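Local coordinates for protein arginyl-tRNA synthetase, putative (Plasmodium falciparum, PDB 5JLD) that probably joins L-arginine to its cognate tRNA at the expense of ATP, as a class I aminoacyl-tRNA synthetase, at residues Glu271-Glu275 with Ser276-Pro280; Leu282-Val285 with Leu286-Lys290; Val329-Leu332 with Tyr333-Thr337. All coordinates share one frame; numbering follows the deposited sequence.

Interaction 1 of 3, residues Glu271-Glu275 with Ser276-Pro280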
# COMPACT_ATOMS: atom_id res chain seq x y z
N GLU A 271 -11.34 -1.03 11.71
CA GLU A 271 -12.56 -0.70 12.43
C GLU A 271 -13.80 -1.01 11.62
O GLU A 271 -13.99 -0.46 10.54
CB GLU A 271 -12.55 0.79 12.81
CG GLU A 271 -13.90 1.26 13.36
CD GLU A 271 -13.95 2.74 13.71
OE1 GLU A 271 -13.08 3.50 13.23
OE2 GLU A 271 -14.87 3.14 14.47
N TYR A 272 -14.66 -1.89 12.14
CA TYR A 272 -15.97 -2.11 11.52
C TYR A 272 -16.77 -0.82 11.44
O TYR A 272 -17.09 -0.22 12.45
CB TYR A 272 -16.79 -3.16 12.28
CG TYR A 272 -16.23 -4.55 12.18
CD1 TYR A 272 -16.21 -5.22 10.96
CD2 TYR A 272 -15.70 -5.20 13.30
CE1 TYR A 272 -15.69 -6.50 10.85
CE2 TYR A 272 -15.17 -6.48 13.20
CZ TYR A 272 -15.18 -7.13 11.97
OH TYR A 272 -14.67 -8.40 11.86
N VAL A 273 -17.07 -0.39 10.22
CA VAL A 273 -18.02 0.69 9.97
C VAL A 273 -18.94 0.22 8.84
O VAL A 273 -18.72 0.54 7.67
CB VAL A 273 -17.32 2.03 9.60
CG1 VAL A 273 -18.35 3.13 9.45
CG2 VAL A 273 -16.29 2.41 10.66
N GLY A 274 -19.94 -0.57 9.18
CA GLY A 274 -20.75 -1.23 8.17
C GLY A 274 -21.68 -0.31 7.40
O GLY A 274 -21.78 0.88 7.70
N GLU A 275 -22.35 -0.87 6.40
CA GLU A 275 -23.45 -0.17 5.73
C GLU A 275 -24.50 0.34 6.73
O GLU A 275 -24.98 1.47 6.62
CB GLU A 275 -24.11 -1.11 4.70
CG GLU A 275 -23.19 -1.45 3.53
CD GLU A 275 -23.68 -2.62 2.68
OE1 GLU A 275 -24.56 -3.39 3.14
OE2 GLU A 275 -23.15 -2.77 1.56
N SER A 276 -24.82 -0.49 7.73
CA SER A 276 -25.84 -0.14 8.73
C SER A 276 -25.54 1.20 9.38
O SER A 276 -26.46 1.99 9.64
CB SER A 276 -25.93 -1.23 9.82
OG SER A 276 -24.74 -1.30 10.59
N PHE A 277 -24.25 1.47 9.59
CA PHE A 277 -23.80 2.70 10.25
C PHE A 277 -24.33 3.94 9.55
O PHE A 277 -24.58 4.96 10.19
CB PHE A 277 -22.26 2.75 10.32
CG PHE A 277 -21.72 4.01 10.96
CD1 PHE A 277 -21.61 4.11 12.35
CD2 PHE A 277 -21.34 5.10 10.19
CE1 PHE A 277 -21.11 5.27 12.95
CE2 PHE A 277 -20.85 6.27 10.79
CZ PHE A 277 -20.74 6.35 12.17
N TYR A 278 -24.54 3.86 8.24
CA TYR A 278 -24.95 5.08 7.54
C TYR A 278 -26.47 5.21 7.42
O TYR A 278 -26.98 6.28 7.07
CB TYR A 278 -24.30 5.12 6.17
CG TYR A 278 -22.79 5.02 6.28
CD1 TYR A 278 -22.02 6.16 6.52
CD2 TYR A 278 -22.14 3.80 6.15
CE1 TYR A 278 -20.61 6.09 6.62
CE2 TYR A 278 -20.75 3.71 6.25
CZ TYR A 278 -19.99 4.86 6.49
OH TYR A 278 -18.63 4.76 6.60
N VAL A 279 -27.18 4.13 7.72
CA VAL A 279 -28.61 4.10 7.52
C VAL A 279 -29.35 5.30 8.18
O VAL A 279 -30.20 5.91 7.53
CB VAL A 279 -29.19 2.75 8.00
CG1 VAL A 279 -30.72 2.80 8.10
CG2 VAL A 279 -28.72 1.64 7.05
N PRO A 280 -28.99 5.69 9.42
CA PRO A 280 -29.72 6.83 10.00
C PRO A 280 -29.38 8.22 9.41
O PRO A 280 -29.94 9.19 9.89
CB PRO A 280 -29.28 6.82 11.48
CG PRO A 280 -28.70 5.45 11.71
CD PRO A 280 -28.08 5.07 10.40
O HOH W 1 -17.61 2.53 5.89
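Tyr-278 folds back over Val-273 and Gly-274 where the chain leaves strand 271-272, an outermost strand of the parallel sheet in the class I synthetase catalytic domain, and enters a helical turn. The turn is fixed by the bond from Tyr-278 N to Glu-275 O (2.9 Å), with the donor well above the carbonyl plane; a weak bond runs from Phe-277 N to Gly-274 O. The CB of Tyr-278 lies 3.7 Å from Glu-275 O, an atom that sits at the ring edge. With CG anti to its own carbonyl carbon (chi1 -56°), the ring is carried back along the incoming chain, and CD2 and CE2 come to Gly-274 O, each at 3.3 Å. CZ then meets the CG1 methyl of Val-273 at 3.8 Å, the two side chains crossing at about a right angle. That same methyl touches CD2 of Phe-277, which itself stands over the centre of one face of the tyrosine ring. Ser-276 OG is hydrogen-bonded to Asp-180. At the tip, Tyr-278 OH lies 3.3 Å from Val-273 CG1, and one water in the plane of the ring joins this OH (2.6 Å) to Val-273 O, to which the water donates a hydrogen bond (2.9 Å).

Interaction 2 of 3, residues Leu282-Val285 with Leu286-Lys290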
# COMPACT_ATOMS: atom_id res chain seq x y z
N LEU A 282 -29.02 8.65 5.81
CA LEU A 282 -29.30 8.57 4.37
C LEU A 282 -30.28 9.66 3.89
O LEU A 282 -30.03 10.33 2.89
CB LEU A 282 -29.84 7.18 4.03
CG LEU A 282 -28.86 5.99 4.14
CD1 LEU A 282 -29.53 4.66 3.81
CD2 LEU A 282 -27.64 6.21 3.22
N SER A 283 -31.37 9.88 4.63
CA SER A 283 -32.36 10.88 4.21
C SER A 283 -31.69 12.26 4.21
O SER A 283 -31.83 13.03 3.25
CB SER A 283 -33.59 10.85 5.11
OG SER A 283 -34.48 9.82 4.69
N THR A 284 -30.89 12.53 5.25
CA THR A 284 -30.13 13.76 5.30
C THR A 284 -29.28 13.87 4.01
O THR A 284 -29.35 14.88 3.29
CB THR A 284 -29.23 13.82 6.56
OG1 THR A 284 -30.04 14.09 7.71
CG2 THR A 284 -28.15 14.89 6.45
N VAL A 285 -28.57 12.80 3.67
CA VAL A 285 -27.67 12.91 2.53
C VAL A 285 -28.52 13.18 1.30
O VAL A 285 -28.19 14.07 0.50
CB VAL A 285 -26.77 11.66 2.34
CG1 VAL A 285 -25.93 11.78 1.06
CG2 VAL A 285 -25.84 11.50 3.53
N LEU A 286 -29.68 12.51 1.21
CA LEU A 286 -30.42 12.64 -0.04
C LEU A 286 -30.99 14.04 -0.07
O LEU A 286 -31.00 14.69 -1.13
CB LEU A 286 -31.51 11.58 -0.16
CG LEU A 286 -31.00 10.18 -0.53
CD1 LEU A 286 -32.16 9.30 -0.90
CD2 LEU A 286 -29.97 10.22 -1.67
N ASP A 287 -31.36 14.53 1.12
CA ASP A 287 -31.95 15.86 1.22
C ASP A 287 -30.94 16.82 0.67
O ASP A 287 -31.26 17.65 -0.20
CB ASP A 287 -32.34 16.21 2.66
CG ASP A 287 -33.66 15.56 3.08
OD1 ASP A 287 -34.44 15.19 2.17
OD2 ASP A 287 -33.91 15.41 4.29
N LEU A 288 -29.68 16.63 1.08
CA LEU A 288 -28.63 17.56 0.66
C LEU A 288 -28.54 17.53 -0.86
O LEU A 288 -28.59 18.58 -1.52
CB LEU A 288 -27.28 17.22 1.30
CG LEU A 288 -27.23 17.68 2.78
CD1 LEU A 288 -25.93 17.22 3.43
CD2 LEU A 288 -27.39 19.20 2.92
N LEU A 289 -28.50 16.32 -1.42
CA LEU A 289 -28.34 16.19 -2.85
C LEU A 289 -29.54 16.79 -3.57
O LEU A 289 -29.37 17.45 -4.60
CB LEU A 289 -28.15 14.73 -3.24
CG LEU A 289 -26.73 14.28 -2.87
CD1 LEU A 289 -26.59 12.78 -2.98
CD2 LEU A 289 -25.71 15.01 -3.76
N LYS A 290 -30.73 16.65 -2.99
CA LYS A 290 -31.91 17.15 -3.68
C LYS A 290 -31.80 18.67 -3.72
O LYS A 290 -32.17 19.30 -4.72
CB LYS A 290 -33.20 16.70 -2.99
CG LYS A 290 -33.45 15.19 -3.09
CD LYS A 290 -34.73 14.74 -2.37
CE LYS A 290 -34.90 13.22 -2.42
NZ LYS A 290 -36.23 12.74 -1.93
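Leu-282 O receives the amide of Leu-286 at 2.8 Å, the first of four successive i to i+4 hydrogen bonds that join residues 282-285 to the next turn. Ser-283 O takes Asp-287 N, Thr-284 O takes Leu-288 N, and Val-285 O takes Leu-289 N at 3.0 Å. The last is the straightest at its hydrogen (162°), and Lys-290 N continues the series to Leu-286 O.

Carbon packing against these carbonyls forms a second group. The CB and CG atoms of Leu-286 both lie 3.6 Å from Leu-282 O. Leu-288 rests its CG against Thr-284 O, and Leu-289 sets CG 3.7 Å from Val-285 O. In Leu-286, Leu-288 and Leu-289 alike, CG is anti to the residue's own carbonyl carbon (chi1 -75° to -77°), which swings each branch back toward the preceding turn.

All of this belongs to helix 282-292 of the catalytic domain, a broadly amphipathic helix with Leu-282, Val-285, Leu-286 and Leu-289 buried and Ser-283, Thr-284 and Asp-287 exposed; Leu-288 is exposed too, yet touches Tyr-333. Among the neighbours of the buried side, Val-285 reaches Ala-330 and Tyr-333 of helix 326-337, while Leu-286 and Leu-289 lie on Leu-315 of strand 313-316.

Contact between apolar side chains is looser: the CG1 methyl of Val-285 approaches CD1 of Leu-289 at 4.2 Å, one turn on.

Polar side chains make up the remainder. The carboxylate of Asp-287 folds over the Ser-283 carbonyl, with CG 3.1 Å from Ser-283 O, bringing its oxygens near another acceptor. Ser-283 OG turns off the helix to the hydroxyl of Tyr-322, and Lys-290 NZ to Gln-316 OE1.

Interaction 3 of 3, residues Val329-Leu332 with Tyr333-Thr337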
# COMPACT_ATOMS: atom_id res chain seq x y z
N VAL A 329 -22.30 6.95 -1.46
CA VAL A 329 -22.36 8.40 -1.48
C VAL A 329 -22.42 8.95 -0.05
O VAL A 329 -21.69 9.89 0.28
CB VAL A 329 -23.57 8.89 -2.32
CG1 VAL A 329 -23.68 10.41 -2.25
CG2 VAL A 329 -23.42 8.43 -3.77
N ALA A 330 -23.26 8.35 0.79
CA ALA A 330 -23.37 8.79 2.19
C ALA A 330 -22.06 8.57 2.92
O ALA A 330 -21.65 9.42 3.71
CB ALA A 330 -24.53 8.05 2.93
N ALA A 331 -21.41 7.44 2.69
CA ALA A 331 -20.15 7.18 3.39
C ALA A 331 -19.13 8.25 3.01
O ALA A 331 -18.41 8.75 3.88
CB ALA A 331 -19.62 5.79 3.08
N LEU A 332 -19.06 8.61 1.72
CA LEU A 332 -18.06 9.62 1.35
C LEU A 332 -18.44 11.00 1.94
O LEU A 332 -17.57 11.74 2.41
CB LEU A 332 -17.88 9.70 -0.17
CG LEU A 332 -16.65 10.45 -0.70
CD1 LEU A 332 -15.38 10.22 0.14
CD2 LEU A 332 -16.41 10.01 -2.14
N TYR A 333 -19.74 11.32 1.91
CA TYR A 333 -20.25 12.50 2.64
C TYR A 333 -19.76 12.56 4.09
O TYR A 333 -19.28 13.59 4.57
CB TYR A 333 -21.79 12.52 2.63
CG TYR A 333 -22.37 13.43 3.70
CD1 TYR A 333 -22.50 14.79 3.48
CD2 TYR A 333 -22.74 12.93 4.94
CE1 TYR A 333 -23.00 15.63 4.48
CE2 TYR A 333 -23.24 13.75 5.93
CZ TYR A 333 -23.38 15.10 5.69
OH TYR A 333 -23.87 15.91 6.67
N TYR A 334 -19.90 11.43 4.78
CA TYR A 334 -19.52 11.31 6.18
C TYR A 334 -18.01 11.51 6.35
O TYR A 334 -17.58 12.26 7.21
CB TYR A 334 -19.95 9.96 6.75
CG TYR A 334 -19.49 9.70 8.17
CD1 TYR A 334 -20.20 10.19 9.26
CD2 TYR A 334 -18.32 8.98 8.42
CE1 TYR A 334 -19.77 9.96 10.58
CE2 TYR A 334 -17.88 8.74 9.71
CZ TYR A 334 -18.60 9.24 10.79
OH TYR A 334 -18.13 8.98 12.05
N ARG A 335 -17.22 10.83 5.53
CA ARG A 335 -15.76 10.91 5.64
C ARG A 335 -15.27 12.33 5.39
O ARG A 335 -14.36 12.81 6.07
CB ARG A 335 -15.11 9.90 4.67
CG ARG A 335 -15.47 8.47 5.06
CD ARG A 335 -15.25 7.44 3.96
NE ARG A 335 -15.47 6.11 4.51
CZ ARG A 335 -15.36 4.96 3.85
NH1 ARG A 335 -15.01 4.93 2.56
NH2 ARG A 335 -15.59 3.83 4.49
N LEU A 336 -15.91 13.02 4.45
CA LEU A 336 -15.45 14.36 4.08
C LEU A 336 -15.89 15.44 5.08
O LEU A 336 -15.09 16.32 5.44
CB LEU A 336 -15.95 14.71 2.68
CG LEU A 336 -15.23 13.98 1.55
CD1 LEU A 336 -15.92 14.26 0.24
CD2 LEU A 336 -13.77 14.41 1.48
N THR A 337 -17.14 15.36 5.53
CA THR A 337 -17.69 16.42 6.39
C THR A 337 -17.49 16.14 7.88
O THR A 337 -17.32 17.07 8.67
CB THR A 337 -19.21 16.65 6.12
OG1 THR A 337 -19.96 15.50 6.51
CG2 THR A 337 -19.46 16.93 4.63
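Val-329 O accepts the amide of Tyr-333 in an almost straight bond (2.9 Å, 172° at the hydrogen), opening the contact between successive turns of helix 326-337. One residue on, Ala-330 O accepts a hydrogen bond from Tyr-334 N and also lies in the plane of the Tyr-333 ring, at its edge; the CB of Tyr-333 is 3.3 Å from this oxygen. The other end of that tyrosine's backbone is gripped twice: Tyr-333 O accepts both the amide and the OG1 of Thr-337 from opposite faces of the carbonyl plane, the hydroxyl at 2.8 Å. Thr-337 OG1 also stands over one face of the Tyr-333 ring, offset toward the rim.

Ala-331 O is hydrogen-bonded to Arg-335 N and lies 3.2 Å from Arg-335 CG. The arginine runs extended from CG to NE back along the helix, bringing one face of its guanidinium over the CB of Ala-331. Beyond it, NH1 forms a salt bridge with Asp-137.

Leu-332 closes the series. Its CG, anti to the backbone N (chi1 -166°), meets CD1 of Leu-336 at 4.0 Å, while Leu-336 N donates a hydrogen bond to Leu-332 O at 2.9 Å. These leucines face helix 353-364. This is the packing of a helix against the parallel sheet of the Rossmann-like catalytic core of class I synthetases, here with Leu-332 on strand 343-349.

Overall arrangement
The three contacts follow in series, with none nested or crossing; each is local, and they meet through side-chain packing. Interaction 1 closes a short turn between strand 271-272 and helix 282-292. Interaction 2 lies within that helix, its centre about 17 Å from that of interaction 1. After strands 296-298, 301-304 and 313-316, the chain returns as interaction 3 in helix 326-337. Interactions 2 and 3 each join successive turns of one helix and close no longer loop. Tyr-278 CE1 lies 3.4 Å from Ala-331 CA, and Leu-288 CD1 lies 3.5 Å from Tyr-333 CE1. Helix 326-337 thereby ties the edge-strand turn and helix 282-292 to strand 343-349, inside the parallel sheet.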